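Local coordinates for protein (o6-methylguanine-dna methyltransferase) (Thermococcus kodakarensis, PDB 1MGT) that repairs O6-methylguanine and O4-methylthymine in DNA by transferring the methyl group irreversibly to one of its own cysteines, a suicide reaction, at residues 14-19 with 66-71; 22-27 with 82-87; 27-32 with 135-140; 48-53 with 88-93. One frame throughout, in Å; residues are numbered along the deposited sequence.

Contact 1: 14-19 with 66-71; sequences VWIGVI and KVFKVL
Ile16 and Val67 form the centre of an entirely apolar interface between strand 14-19 and helix 66-71, and no hydrogen bond crosses it. Ile16 divides its two branches between successive helix residues. CG2 lies against Val67 CG1 at 4.1 Å. The other branch, CG1 and CD1, reaches up to the helix backbone beside Phe68, where CD1 stands 3.9 Å from Phe68 N and also touches Phe68 CB; it meets the Phe68 ring at the edge, close to the ring plane. Flanking pairs extend the apolar seam to both ends. Val18 CG2 meets the second methyl of Val67, CG2, at 4.1 Å. Val14 CG1 and Leu71 CD1 make a looser pair at 4.4 Å. Here helix 63-71 packs on one face of the three-stranded antiparallel sheet of the N-terminal domain, with Val14, Ile16 and Val18 turned to the helix and the segment axes 9.6 Å apart at an angle of 128°. With an alanine in place of Ile16 both branches are gone, which is likely to open a gap beneath Val67 and the Phe68 backbone. Phe68 has CG anti to its backbone N (chi1 -177°), which swings the ring to the flank of the interface, where it stacks with Phe7 of strand 2-9. Val67 also touches Ile27 on the third strand and Ile137 in the loop before Cys141.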
loop_
_atom_site.group_PDB
_atom_site.type_symbol
_atom_site.label_atom_id
_atom_site.label_comp_id
_atom_site.label_asym_id
_atom_site.label_seq_id
_atom_site.Cartn_x
_atom_site.Cartn_y
_atom_site.Cartn_z
ATOM N N VAL A 14 -3.540 14.731 2.289
ATOM C CA VAL A 14 -2.850 13.483 1.963
ATOM C C VAL A 14 -2.331 13.588 0.511
ATOM O O VAL A 14 -3.120 13.877 -0.380
ATOM C CB VAL A 14 -3.794 12.262 2.024
ATOM C CG1 VAL A 14 -3.080 10.995 1.607
ATOM C CG2 VAL A 14 -4.310 12.080 3.469
ATOM N N TRP A 15 -1.059 13.303 0.323
ATOM C CA TRP A 15 -0.456 13.322 -1.014
ATOM C C TRP A 15 -0.338 11.869 -1.493
ATOM O O TRP A 15 0.129 11.048 -0.697
ATOM C CB TRP A 15 0.974 13.894 -0.898
ATOM C CG TRP A 15 0.953 15.393 -0.750
ATOM C CD1 TRP A 15 0.825 16.123 0.384
ATOM C CD2 TRP A 15 1.061 16.325 -1.833
ATOM N NE1 TRP A 15 0.838 17.466 0.082
ATOM C CE2 TRP A 15 0.989 17.619 -1.268
ATOM C CE3 TRP A 15 1.205 16.178 -3.216
ATOM C CZ2 TRP A 15 1.068 18.765 -2.054
ATOM C CZ3 TRP A 15 1.280 17.333 -3.992
ATOM C CH2 TRP A 15 1.207 18.602 -3.399
ATOM N N ILE A 16 -0.745 11.568 -2.704
ATOM C CA ILE A 16 -0.654 10.194 -3.205
ATOM C C ILE A 16 0.173 10.201 -4.506
ATOM O O ILE A 16 -0.080 11.058 -5.351
ATOM C CB ILE A 16 -2.047 9.609 -3.443
ATOM C CG1 ILE A 16 -2.806 9.421 -2.102
ATOM C CG2 ILE A 16 -1.977 8.257 -4.149
ATOM C CD1 ILE A 16 -4.277 9.049 -2.336
ATOM N N GLY A 17 1.111 9.257 -4.609
ATOM C CA GLY A 17 1.951 9.200 -5.821
ATOM C C GLY A 17 1.779 7.796 -6.406
ATOM O O GLY A 17 1.736 6.841 -5.626
ATOM N N VAL A 18 1.628 7.666 -7.709
ATOM C CA VAL A 18 1.458 6.371 -8.345
ATOM C C VAL A 18 2.469 6.233 -9.510
ATOM O O VAL A 18 2.519 7.123 -10.358
ATOM C CB VAL A 18 0.038 6.178 -8.905
ATOM C CG1 VAL A 18 -0.103 4.782 -9.535
ATOM C CG2 VAL A 18 -1.034 6.329 -7.813
ATOM N N ILE A 19 3.270 5.200 -9.430
ATOM C CA ILE A 19 4.244 4.900 -10.490
ATOM C C ILE A 19 3.497 3.926 -11.387
ATOM O O ILE A 19 2.919 2.934 -10.888
ATOM C CB ILE A 19 5.500 4.247 -9.933
ATOM C CG1 ILE A 19 6.156 5.154 -8.864
ATOM C CG2 ILE A 19 6.437 3.920 -11.089
ATOM C CD1 ILE A 19 7.396 4.511 -8.233
ATOM N N LYS A 66 -8.171 7.181 -8.051
ATOM C CA LYS A 66 -8.738 5.829 -7.799
ATOM C C LYS A 66 -8.234 5.312 -6.457
ATOM O O LYS A 66 -9.000 4.748 -5.668
ATOM C CB LYS A 66 -8.360 4.864 -8.901
ATOM C CG LYS A 66 -9.112 5.081 -10.211
ATOM C CD LYS A 66 -8.548 4.086 -11.223
ATOM C CE LYS A 66 -9.273 4.160 -12.564
ATOM N NZ LYS A 66 -8.535 3.263 -13.531
ATOM N N VAL A 67 -6.950 5.519 -6.173
ATOM C CA VAL A 67 -6.376 5.121 -4.901
ATOM C C VAL A 67 -7.084 5.874 -3.769
ATOM O O VAL A 67 -7.425 5.279 -2.749
ATOM C CB VAL A 67 -4.867 5.312 -4.834
ATOM C CG1 VAL A 67 -4.331 5.010 -3.437
ATOM C CG2 VAL A 67 -4.170 4.451 -5.888
ATOM N N PHE A 68 -7.344 7.184 -3.909
ATOM C CA PHE A 68 -8.042 7.942 -2.891
ATOM C C PHE A 68 -9.442 7.365 -2.630
ATOM O O PHE A 68 -9.879 7.344 -1.472
ATOM C CB PHE A 68 -8.171 9.417 -3.315
ATOM C CG PHE A 68 -8.835 10.281 -2.275
ATOM C CD1 PHE A 68 -8.221 10.558 -1.085
ATOM C CD2 PHE A 68 -10.095 10.806 -2.552
ATOM C CE1 PHE A 68 -8.835 11.354 -0.133
ATOM C CE2 PHE A 68 -10.722 11.611 -1.609
ATOM C CZ PHE A 68 -10.094 11.875 -0.409
ATOM N N LYS A 69 -10.125 6.921 -3.679
ATOM C CA LYS A 69 -11.455 6.323 -3.519
ATOM C C LYS A 69 -11.358 5.041 -2.686
ATOM O O LYS A 69 -12.290 4.761 -1.916
ATOM C CB LYS A 69 -12.072 6.015 -4.876
ATOM C CG LYS A 69 -12.650 7.286 -5.532
ATOM C CD LYS A 69 -13.152 6.915 -6.917
ATOM C CE LYS A 69 -13.673 8.123 -7.690
ATOM N NZ LYS A 69 -14.274 7.637 -8.982
ATOM N N VAL A 70 -10.270 4.275 -2.847
ATOM C CA VAL A 70 -10.154 3.070 -1.993
ATOM C C VAL A 70 -9.907 3.507 -0.562
ATOM O O VAL A 70 -10.476 3.002 0.421
ATOM C CB VAL A 70 -8.978 2.191 -2.499
ATOM C CG1 VAL A 70 -8.724 1.043 -1.525
ATOM C CG2 VAL A 70 -9.318 1.671 -3.879
ATOM N N LEU A 71 -9.023 4.498 -0.347
ATOM C CA LEU A 71 -8.699 5.004 0.958
ATOM C C LEU A 71 -9.946 5.451 1.740
ATOM O O LEU A 71 -10.042 5.132 2.932
ATOM C CB LEU A 71 -7.761 6.239 0.844
ATOM C CG LEU A 71 -7.076 6.722 2.121
ATOM C CD1 LEU A 71 -5.776 7.481 1.788
ATOM C CD2 LEU A 71 -7.977 7.638 2.924
#

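Contact 2: 22-27 with 82-87; sequences GRVQGI and RELSFE
Arg23 lays its guanidinium flat over the backbone of Ser85, whose CA sits 3.6 Å above the plane and over its centre. The arginine chain bends at chi3 (-55°) to bring the group there, after its CB has passed 3.4 Å from Glu83 O. Beside it, Val24 and Leu84 run flank to flank with their ends in a common direction, Val24 CB meeting Leu84 CD2 at 4.1 Å. Their backbones form a single beta bridge: Val24 N donates to Glu83 O at 2.8 Å, and Ser85 N donates to Val24 O on a lone pair. Ser85 OG adds a second bond to Val24 O at 2.9 Å, this time from above the carbonyl plane, so one oxygen is held by two donors of the same residue. The same hydroxyl accepts from Glu87 N, making an ST turn. Gln25 and Glu87 approach with amide and carboxylate planes 86° apart; NE2 reaches the syn side of OE1 at 2.9 Å, and the bond lies in the amide plane but 32° out of the carboxylate plane. A water donates to both Gln25 O and Glu87 O.

Gln25 and Gly26 form a classic beta bulge opposite Ile19 of strand 12-20, and Gln25 NE2 also bonds Ser53 O. Thus the linker between helices 63-71 and 91-103 runs along the start of edge strand 24-30, while Val24 reaches Tyr63 of helix 63-71.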
loop_
_atom_site.group_PDB
_atom_site.type_symbol
_atom_site.label_atom_id
_atom_site.label_comp_id
_atom_site.label_asym_id
_atom_site.label_seq_id
_atom_site.Cartn_x
_atom_site.Cartn_y
_atom_site.Cartn_z
ATOM N N GLY A 22 1.216 1.370 -17.975
ATOM C CA GLY A 22 0.285 0.307 -18.508
ATOM C C GLY A 22 -0.645 -0.139 -17.373
ATOM O O GLY A 22 -1.868 -0.176 -17.545
ATOM N N ARG A 23 -0.073 -0.527 -16.254
ATOM C CA ARG A 23 -0.761 -0.951 -15.036
ATOM C C ARG A 23 0.067 -0.343 -13.883
ATOM O O ARG A 23 1.173 0.161 -14.131
ATOM C CB ARG A 23 -0.898 -2.451 -14.914
ATOM C CG ARG A 23 -2.137 -3.048 -15.586
ATOM C CD ARG A 23 -2.244 -4.548 -15.240
ATOM N NE ARG A 23 -0.995 -5.201 -15.624
ATOM C CZ ARG A 23 -0.674 -6.481 -15.526
ATOM N NH1 ARG A 23 -1.518 -7.371 -15.020
ATOM N NH2 ARG A 23 0.526 -6.893 -15.943
ATOM N N VAL A 24 -0.439 -0.383 -12.665
ATOM C CA VAL A 24 0.287 0.177 -11.526
ATOM C C VAL A 24 1.500 -0.615 -11.117
ATOM O O VAL A 24 1.517 -1.824 -10.934
ATOM C CB VAL A 24 -0.686 0.360 -10.336
ATOM C CG1 VAL A 24 0.070 0.825 -9.096
ATOM C CG2 VAL A 24 -1.826 1.301 -10.698
ATOM N N GLN A 25 2.631 0.086 -10.923
ATOM C CA GLN A 25 3.880 -0.485 -10.514
ATOM C C GLN A 25 4.179 -0.161 -9.043
ATOM O O GLN A 25 4.933 -0.870 -8.384
ATOM C CB GLN A 25 5.038 0.120 -11.363
ATOM C CG GLN A 25 4.971 -0.357 -12.826
ATOM C CD GLN A 25 6.077 0.287 -13.657
ATOM O OE1 GLN A 25 6.126 1.508 -13.705
ATOM N NE2 GLN A 25 6.948 -0.504 -14.284
ATOM N N GLY A 26 3.642 0.976 -8.573
ATOM C CA GLY A 26 3.950 1.306 -7.157
ATOM C C GLY A 26 3.098 2.465 -6.698
ATOM O O GLY A 26 2.651 3.312 -7.491
ATOM N N ILE A 27 2.849 2.501 -5.384
ATOM C CA ILE A 27 2.049 3.571 -4.796
ATOM C C ILE A 27 2.736 4.036 -3.521
ATOM O O ILE A 27 3.329 3.209 -2.825
ATOM C CB ILE A 27 0.660 3.034 -4.326
ATOM C CG1 ILE A 27 -0.133 2.510 -5.512
ATOM C CG2 ILE A 27 -0.109 4.111 -3.566
ATOM C CD1 ILE A 27 -1.329 1.635 -5.156
ATOM N N ARG A 82 -7.079 -5.765 -10.183
ATOM C CA ARG A 82 -6.853 -5.830 -11.621
ATOM C C ARG A 82 -5.998 -4.699 -12.185
ATOM O O ARG A 82 -5.488 -4.833 -13.303
ATOM C CB ARG A 82 -8.236 -5.794 -12.318
ATOM C CG ARG A 82 -9.138 -4.778 -11.658
ATOM C CD ARG A 82 -9.319 -3.495 -12.436
ATOM N NE ARG A 82 -10.567 -3.478 -13.195
ATOM C CZ ARG A 82 -10.955 -4.332 -14.122
ATOM N NH1 ARG A 82 -12.145 -4.172 -14.727
ATOM N NH2 ARG A 82 -10.206 -5.361 -14.488
ATOM N N GLU A 83 -5.845 -3.605 -11.456
ATOM C CA GLU A 83 -5.029 -2.490 -11.923
ATOM C C GLU A 83 -3.546 -2.681 -11.591
ATOM O O GLU A 83 -2.714 -1.926 -12.107
ATOM C CB GLU A 83 -5.463 -1.193 -11.239
ATOM C CG GLU A 83 -6.941 -0.898 -11.230
ATOM C CD GLU A 83 -7.438 -0.322 -12.541
ATOM O OE1 GLU A 83 -6.629 -0.200 -13.485
ATOM O OE2 GLU A 83 -8.641 -0.001 -12.609
ATOM N N LEU A 84 -3.213 -3.639 -10.742
ATOM C CA LEU A 84 -1.840 -3.878 -10.321
ATOM C C LEU A 84 -1.020 -4.711 -11.265
ATOM O O LEU A 84 -1.465 -5.777 -11.700
ATOM C CB LEU A 84 -1.841 -4.558 -8.923
ATOM C CG LEU A 84 -2.635 -3.782 -7.862
ATOM C CD1 LEU A 84 -2.625 -4.537 -6.529
ATOM C CD2 LEU A 84 -2.074 -2.378 -7.668
ATOM N N SER A 85 0.220 -4.293 -11.560
ATOM C CA SER A 85 1.021 -5.101 -12.472
ATOM C C SER A 85 1.713 -6.274 -11.820
ATOM O O SER A 85 2.069 -7.242 -12.518
ATOM C CB SER A 85 2.120 -4.223 -13.122
ATOM O OG SER A 85 3.096 -3.987 -12.111
ATOM N N PHE A 86 1.982 -6.247 -10.517
ATOM C CA PHE A 86 2.711 -7.261 -9.803
ATOM C C PHE A 86 4.144 -7.383 -10.309
ATOM O O PHE A 86 4.791 -8.408 -10.103
ATOM C CB PHE A 86 2.042 -8.648 -9.726
ATOM C CG PHE A 86 0.883 -8.553 -8.744
ATOM C CD1 PHE A 86 -0.401 -8.411 -9.196
ATOM C CD2 PHE A 86 1.159 -8.582 -7.380
ATOM C CE1 PHE A 86 -1.472 -8.301 -8.318
ATOM C CE2 PHE A 86 0.086 -8.466 -6.507
ATOM C CZ PHE A 86 -1.196 -8.330 -6.961
ATOM N N GLU A 87 4.662 -6.338 -10.970
ATOM C CA GLU A 87 6.050 -6.381 -11.429
ATOM C C GLU A 87 6.934 -6.208 -10.191
ATOM O O GLU A 87 6.604 -5.369 -9.346
ATOM C CB GLU A 87 6.335 -5.216 -12.404
ATOM C CG GLU A 87 5.693 -5.399 -13.767
ATOM C CD GLU A 87 5.885 -4.210 -14.701
ATOM O OE1 GLU A 87 6.760 -3.363 -14.496
ATOM O OE2 GLU A 87 5.138 -4.074 -15.686
HETATM O O HOH W 1 4.750 -3.456 -9.260
#

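Contact 3: 27-32 with 135-140; sequences IAFAFD and YPIVVP
Ile27 projects from strand 24-30 into the turn at Tyr135 to Val138, and its side chain can be followed outward atom by atom. CB faces the proline ring, 4.1 Å from Pro136 CD. The CG2 branch turns to the backbone of the turn and lies 3.8 Å from Pro136 O. With CG1 anti to the carbonyl carbon (chi1 -62°), the longer branch runs on toward Tyr135 and Val138. At its tip CD1 touches Tyr135 CB and presses on Val138 CG2 at 3.4 Å, closer than usual for two methyl groups. The strand backbone shares in the contact, since Ile27 O lies 3.1 Å from Pro136 CD. Two residues along, Phe29 sets its ring beside the next part of the turn: CD2 is 3.8 Å from Ile137 CD1, while Pro136 CB approaches the ring edge near its plane. The contact joins the edge strand of the N-terminal sheet to the loop leading to Cys141, the inferred nucleophile, with Pro136 about 5 Å from it between side chains. Tyr135 sends its hydroxyl away to accept from Phe86 N. No hydrogen bond joins the two segments. Between these residues the fit is apolar, through aliphatic groups and one aromatic ring, that of Phe29, so polar anchoring falls to backbone bonds at the margin, Ile27 with Pro134, and within the loop, Val139 N to Tyr135 O.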
loop_
_atom_site.group_PDB
_atom_site.type_symbol
_atom_site.label_atom_id
_atom_site.label_comp_id
_atom_site.label_asym_id
_atom_site.label_seq_id
_atom_site.Cartn_x
_atom_site.Cartn_y
_atom_site.Cartn_z
ATOM N N ILE A 27 2.849 2.501 -5.384
ATOM C CA ILE A 27 2.049 3.571 -4.796
ATOM C C ILE A 27 2.736 4.036 -3.521
ATOM O O ILE A 27 3.329 3.209 -2.825
ATOM C CB ILE A 27 0.660 3.034 -4.326
ATOM C CG1 ILE A 27 -0.133 2.510 -5.512
ATOM C CG2 ILE A 27 -0.109 4.111 -3.566
ATOM C CD1 ILE A 27 -1.329 1.635 -5.156
ATOM N N ALA A 28 2.680 5.350 -3.253
ATOM C CA ALA A 28 3.242 5.870 -2.020
ATOM C C ALA A 28 2.283 6.981 -1.540
ATOM O O ALA A 28 1.528 7.538 -2.311
ATOM C CB ALA A 28 4.642 6.442 -2.128
ATOM N N PHE A 29 2.348 7.293 -0.239
ATOM C CA PHE A 29 1.486 8.368 0.253
ATOM C C PHE A 29 2.189 9.012 1.452
ATOM O O PHE A 29 3.060 8.405 2.061
ATOM C CB PHE A 29 0.085 7.965 0.597
ATOM C CG PHE A 29 -0.091 7.227 1.894
ATOM C CD1 PHE A 29 -0.607 7.882 2.999
ATOM C CD2 PHE A 29 0.264 5.893 1.990
ATOM C CE1 PHE A 29 -0.796 7.205 4.205
ATOM C CE2 PHE A 29 0.077 5.219 3.195
ATOM C CZ PHE A 29 -0.444 5.882 4.283
ATOM N N ALA A 30 1.783 10.250 1.731
ATOM C CA ALA A 30 2.424 10.943 2.862
ATOM C C ALA A 30 1.563 12.187 3.150
ATOM O O ALA A 30 0.642 12.492 2.384
ATOM C CB ALA A 30 3.829 11.377 2.477
ATOM N N PHE A 31 1.903 12.886 4.218
ATOM C CA PHE A 31 1.124 14.102 4.537
ATOM C C PHE A 31 1.748 15.361 3.974
ATOM O O PHE A 31 1.210 16.458 4.213
ATOM C CB PHE A 31 1.015 14.218 6.055
ATOM C CG PHE A 31 0.304 13.058 6.697
ATOM C CD1 PHE A 31 0.901 12.378 7.745
ATOM C CD2 PHE A 31 -0.958 12.704 6.258
ATOM C CE1 PHE A 31 0.215 11.315 8.342
ATOM C CE2 PHE A 31 -1.638 11.647 6.854
ATOM C CZ PHE A 31 -1.036 10.972 7.897
ATOM N N ASP A 32 2.860 15.244 3.248
ATOM C CA ASP A 32 3.492 16.442 2.660
ATOM C C ASP A 32 4.192 15.985 1.376
ATOM O O ASP A 32 4.545 14.806 1.272
ATOM C CB ASP A 32 4.410 17.128 3.636
ATOM C CG ASP A 32 5.661 16.344 3.975
ATOM O OD1 ASP A 32 5.642 15.627 4.988
ATOM O OD2 ASP A 32 6.654 16.454 3.221
ATOM N N TYR A 135 2.356 -1.584 -2.863
ATOM C CA TYR A 135 1.037 -1.074 -3.020
ATOM C C TYR A 135 0.286 -0.747 -1.711
ATOM O O TYR A 135 -0.805 -1.320 -1.492
ATOM C CB TYR A 135 0.168 -2.110 -3.779
ATOM C CG TYR A 135 0.813 -2.709 -5.021
ATOM C CD1 TYR A 135 0.914 -4.088 -5.137
ATOM C CD2 TYR A 135 1.276 -1.909 -6.058
ATOM C CE1 TYR A 135 1.472 -4.663 -6.268
ATOM C CE2 TYR A 135 1.853 -2.482 -7.190
ATOM C CZ TYR A 135 1.950 -3.850 -7.283
ATOM O OH TYR A 135 2.509 -4.455 -8.399
ATOM N N PRO A 136 0.792 0.144 -0.926
ATOM C CA PRO A 136 0.108 0.565 0.318
ATOM C C PRO A 136 -1.247 1.128 -0.053
ATOM O O PRO A 136 -1.551 1.545 -1.194
ATOM C CB PRO A 136 1.008 1.597 0.931
ATOM C CG PRO A 136 1.833 2.123 -0.201
ATOM C CD PRO A 136 2.050 0.930 -1.099
ATOM N N ILE A 137 -2.159 1.144 0.927
ATOM C CA ILE A 137 -3.523 1.576 0.804
ATOM C C ILE A 137 -4.374 0.511 0.116
ATOM O O ILE A 137 -5.268 -0.087 0.741
ATOM C CB ILE A 137 -3.785 2.939 0.158
ATOM C CG1 ILE A 137 -2.979 4.044 0.869
ATOM C CG2 ILE A 137 -5.287 3.285 0.177
ATOM C CD1 ILE A 137 -2.937 5.327 0.043
ATOM N N VAL A 138 -4.125 0.230 -1.145
ATOM C CA VAL A 138 -4.898 -0.746 -1.903
ATOM C C VAL A 138 -4.660 -2.149 -1.354
ATOM O O VAL A 138 -5.681 -2.846 -1.192
ATOM C CB VAL A 138 -4.659 -0.601 -3.402
ATOM C CG1 VAL A 138 -4.981 0.859 -3.804
ATOM C CG2 VAL A 138 -3.215 -0.875 -3.752
ATOM N N VAL A 139 -3.440 -2.549 -1.115
ATOM C CA VAL A 139 -3.168 -3.900 -0.486
ATOM C C VAL A 139 -3.112 -3.433 0.960
ATOM O O VAL A 139 -2.233 -2.630 1.351
ATOM C CB VAL A 139 -1.860 -4.502 -0.990
ATOM C CG1 VAL A 139 -1.385 -5.629 -0.069
ATOM C CG2 VAL A 139 -2.072 -5.046 -2.408
ATOM N N PRO A 140 -4.119 -3.766 1.757
ATOM C CA PRO A 140 -4.207 -3.218 3.094
ATOM C C PRO A 140 -3.339 -3.700 4.177
ATOM O O PRO A 140 -3.843 -4.180 5.238
ATOM C CB PRO A 140 -5.728 -3.346 3.358
ATOM C CG PRO A 140 -6.019 -4.696 2.773
ATOM C CD PRO A 140 -5.253 -4.666 1.440
#

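Contact 4: 48-53 with 88-93; sequences GKRGVS and GVTPFE. With SO4 (sulfate ion), chain D.
A capping box at the N-terminus of helix 91-103 meets the loop that follows helix 33-49, with Arg50 bridging the two. Thr90 is the N-cap: its OG1 accepts from Glu93 N, and Glu93 OE1 accepts from Thr90 N. Arg50, in the Schellman motif that closes helix 33-49 (Gly51 its C-prime residue), comes at Glu93 from the opposite direction. Its guanidinium lies almost coplanar with the carboxylate, the planes 5° apart, and grips it end-on: NH1 to OE1 at 2.7 Å and NH2 to OE2 at 2.8 Å, both on syn lone pairs. NH1 donates to Gly88 O at 2.9 Å, from above that carbonyl plane. On a further edge a sulfate ion, probably from the crystallisation liquor, takes NE through O1 at 2.9 Å and NH2 through O4 at 2.6 Å; Arg132 binds it too. Val52 CG2 packs 3.5 Å from Gly88 N, where a side chain on the glycine would clash. A methionine in place of Arg50 would probably leave the Glu93 carboxylate without its cationic mate and Gly88 O without this donor. With partners around its edge, the guanidinium is fixed in rotation, and its charge probably offsets that of the carboxylate completing the capping box.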
loop_
_atom_site.group_PDB
_atom_site.type_symbol
_atom_site.label_atom_id
_atom_site.label_comp_id
_atom_site.label_asym_id
_atom_site.label_seq_id
_atom_site.Cartn_x
_atom_site.Cartn_y
_atom_site.Cartn_z
ATOM N N GLY A 48 13.560 -1.217 -8.822
ATOM C CA GLY A 48 14.672 -1.271 -9.816
ATOM C C GLY A 48 15.623 -2.402 -9.447
ATOM O O GLY A 48 16.122 -3.103 -10.328
ATOM N N LYS A 49 15.895 -2.649 -8.161
ATOM C CA LYS A 49 16.769 -3.734 -7.745
ATOM C C LYS A 49 16.140 -5.095 -8.038
ATOM O O LYS A 49 16.825 -6.137 -8.000
ATOM C CB LYS A 49 17.117 -3.595 -6.254
ATOM C CG LYS A 49 18.190 -2.511 -6.033
ATOM C CD LYS A 49 19.565 -3.151 -6.005
ATOM C CE LYS A 49 20.565 -2.450 -6.911
ATOM N NZ LYS A 49 20.685 -0.997 -6.615
ATOM N N ARG A 50 14.840 -5.133 -8.304
ATOM C CA ARG A 50 14.155 -6.376 -8.640
ATOM C C ARG A 50 13.939 -6.512 -10.136
ATOM O O ARG A 50 13.212 -7.380 -10.612
ATOM C CB ARG A 50 12.854 -6.567 -7.868
ATOM C CG ARG A 50 13.247 -7.075 -6.439
ATOM C CD ARG A 50 11.961 -7.422 -5.725
ATOM N NE ARG A 50 12.240 -7.980 -4.390
ATOM C CZ ARG A 50 11.186 -8.547 -3.742
ATOM N NH1 ARG A 50 10.005 -8.563 -4.321
ATOM N NH2 ARG A 50 11.411 -9.055 -2.538
ATOM N N GLY A 51 14.635 -5.655 -10.908
ATOM C CA GLY A 51 14.568 -5.678 -12.343
ATOM C C GLY A 51 13.440 -4.976 -13.016
ATOM O O GLY A 51 13.190 -5.184 -14.220
ATOM N N VAL A 52 12.690 -4.118 -12.331
ATOM C CA VAL A 52 11.580 -3.402 -12.920
ATOM C C VAL A 52 12.067 -2.090 -13.558
ATOM O O VAL A 52 12.859 -1.397 -12.932
ATOM C CB VAL A 52 10.525 -3.071 -11.828
ATOM C CG1 VAL A 52 9.345 -2.341 -12.440
ATOM C CG2 VAL A 52 10.097 -4.397 -11.173
ATOM N N SER A 53 11.625 -1.814 -14.768
ATOM C CA SER A 53 12.018 -0.574 -15.452
ATOM C C SER A 53 11.047 0.532 -15.049
ATOM O O SER A 53 9.854 0.371 -15.298
ATOM C CB SER A 53 11.919 -0.806 -16.979
ATOM O OG SER A 53 12.984 -1.700 -17.290
ATOM N N GLY A 88 7.979 -7.005 -10.062
ATOM C CA GLY A 88 8.905 -6.972 -8.950
ATOM C C GLY A 88 8.289 -7.573 -7.657
ATOM O O GLY A 88 8.773 -7.246 -6.581
ATOM N N VAL A 89 7.261 -8.377 -7.797
ATOM C CA VAL A 89 6.618 -8.994 -6.593
ATOM C C VAL A 89 6.838 -10.505 -6.725
ATOM O O VAL A 89 6.566 -11.025 -7.824
ATOM C CB VAL A 89 5.136 -8.634 -6.517
ATOM C CG1 VAL A 89 4.419 -9.316 -5.327
ATOM C CG2 VAL A 89 4.956 -7.121 -6.338
ATOM N N THR A 90 7.364 -11.149 -5.711
ATOM C CA THR A 90 7.594 -12.616 -5.792
ATOM C C THR A 90 6.270 -13.358 -5.692
ATOM O O THR A 90 5.236 -12.847 -5.238
ATOM C CB THR A 90 8.529 -13.121 -4.695
ATOM O OG1 THR A 90 7.895 -13.030 -3.401
ATOM C CG2 THR A 90 9.859 -12.392 -4.640
ATOM N N PRO A 91 6.230 -14.619 -6.132
ATOM C CA PRO A 91 5.027 -15.424 -6.062
ATOM C C PRO A 91 4.509 -15.495 -4.612
ATOM O O PRO A 91 3.285 -15.409 -4.426
ATOM C CB PRO A 91 5.478 -16.798 -6.563
ATOM C CG PRO A 91 6.668 -16.496 -7.446
ATOM C CD PRO A 91 7.384 -15.365 -6.723
ATOM N N PHE A 92 5.378 -15.632 -3.635
ATOM C CA PHE A 92 4.974 -15.690 -2.230
ATOM C C PHE A 92 4.331 -14.353 -1.826
ATOM O O PHE A 92 3.262 -14.268 -1.256
ATOM C CB PHE A 92 6.131 -15.964 -1.287
ATOM C CG PHE A 92 5.765 -15.794 0.166
ATOM C CD1 PHE A 92 4.865 -16.693 0.742
ATOM C CD2 PHE A 92 6.330 -14.827 0.954
ATOM C CE1 PHE A 92 4.531 -16.566 2.075
ATOM C CE2 PHE A 92 5.992 -14.689 2.283
ATOM C CZ PHE A 92 5.085 -15.566 2.837
ATOM N N GLU A 93 5.060 -13.245 -2.122
ATOM C CA GLU A 93 4.506 -11.937 -1.778
ATOM C C GLU A 93 3.152 -11.727 -2.404
ATOM O O GLU A 93 2.229 -11.228 -1.760
ATOM C CB GLU A 93 5.492 -10.816 -2.211
ATOM C CG GLU A 93 6.763 -10.826 -1.359
ATOM C CD GLU A 93 7.925 -10.098 -2.034
ATOM O OE1 GLU A 93 7.746 -9.616 -3.178
ATOM O OE2 GLU A 93 9.002 -10.017 -1.405
HETATM S S SO4 D . 14.730 -8.083 -1.759
HETATM O O1 SO4 D . 14.881 -7.977 -3.243
HETATM O O2 SO4 D . 14.240 -6.781 -1.199
HETATM O O3 SO4 D . 16.060 -8.416 -1.145
HETATM O O4 SO4 D . 13.755 -9.166 -1.405
#

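Overall arrangement
Contacts 1 and 3 are buried and wholly apolar across their segments, and contact 3 lies nearest the centre of the chain. Contact 2 is partly buried and mixes backbone bridging with polar side chains, whereas contact 4, at the surface, depends on charge. Contacts 1, 2 and 3 all draw on the same antiparallel sheet: strand 12-20 serves contact 1, its neighbour 24-30 serves contacts 2 and 3, and Ile27 belongs to both of these. Contact 2 is also hydrogen-bonded to both contact 3 and contact 4. Contacts 3 and 4 join the N-terminal and DNA-binding family regions, one by hydrophobic fit, the other by ion pairing.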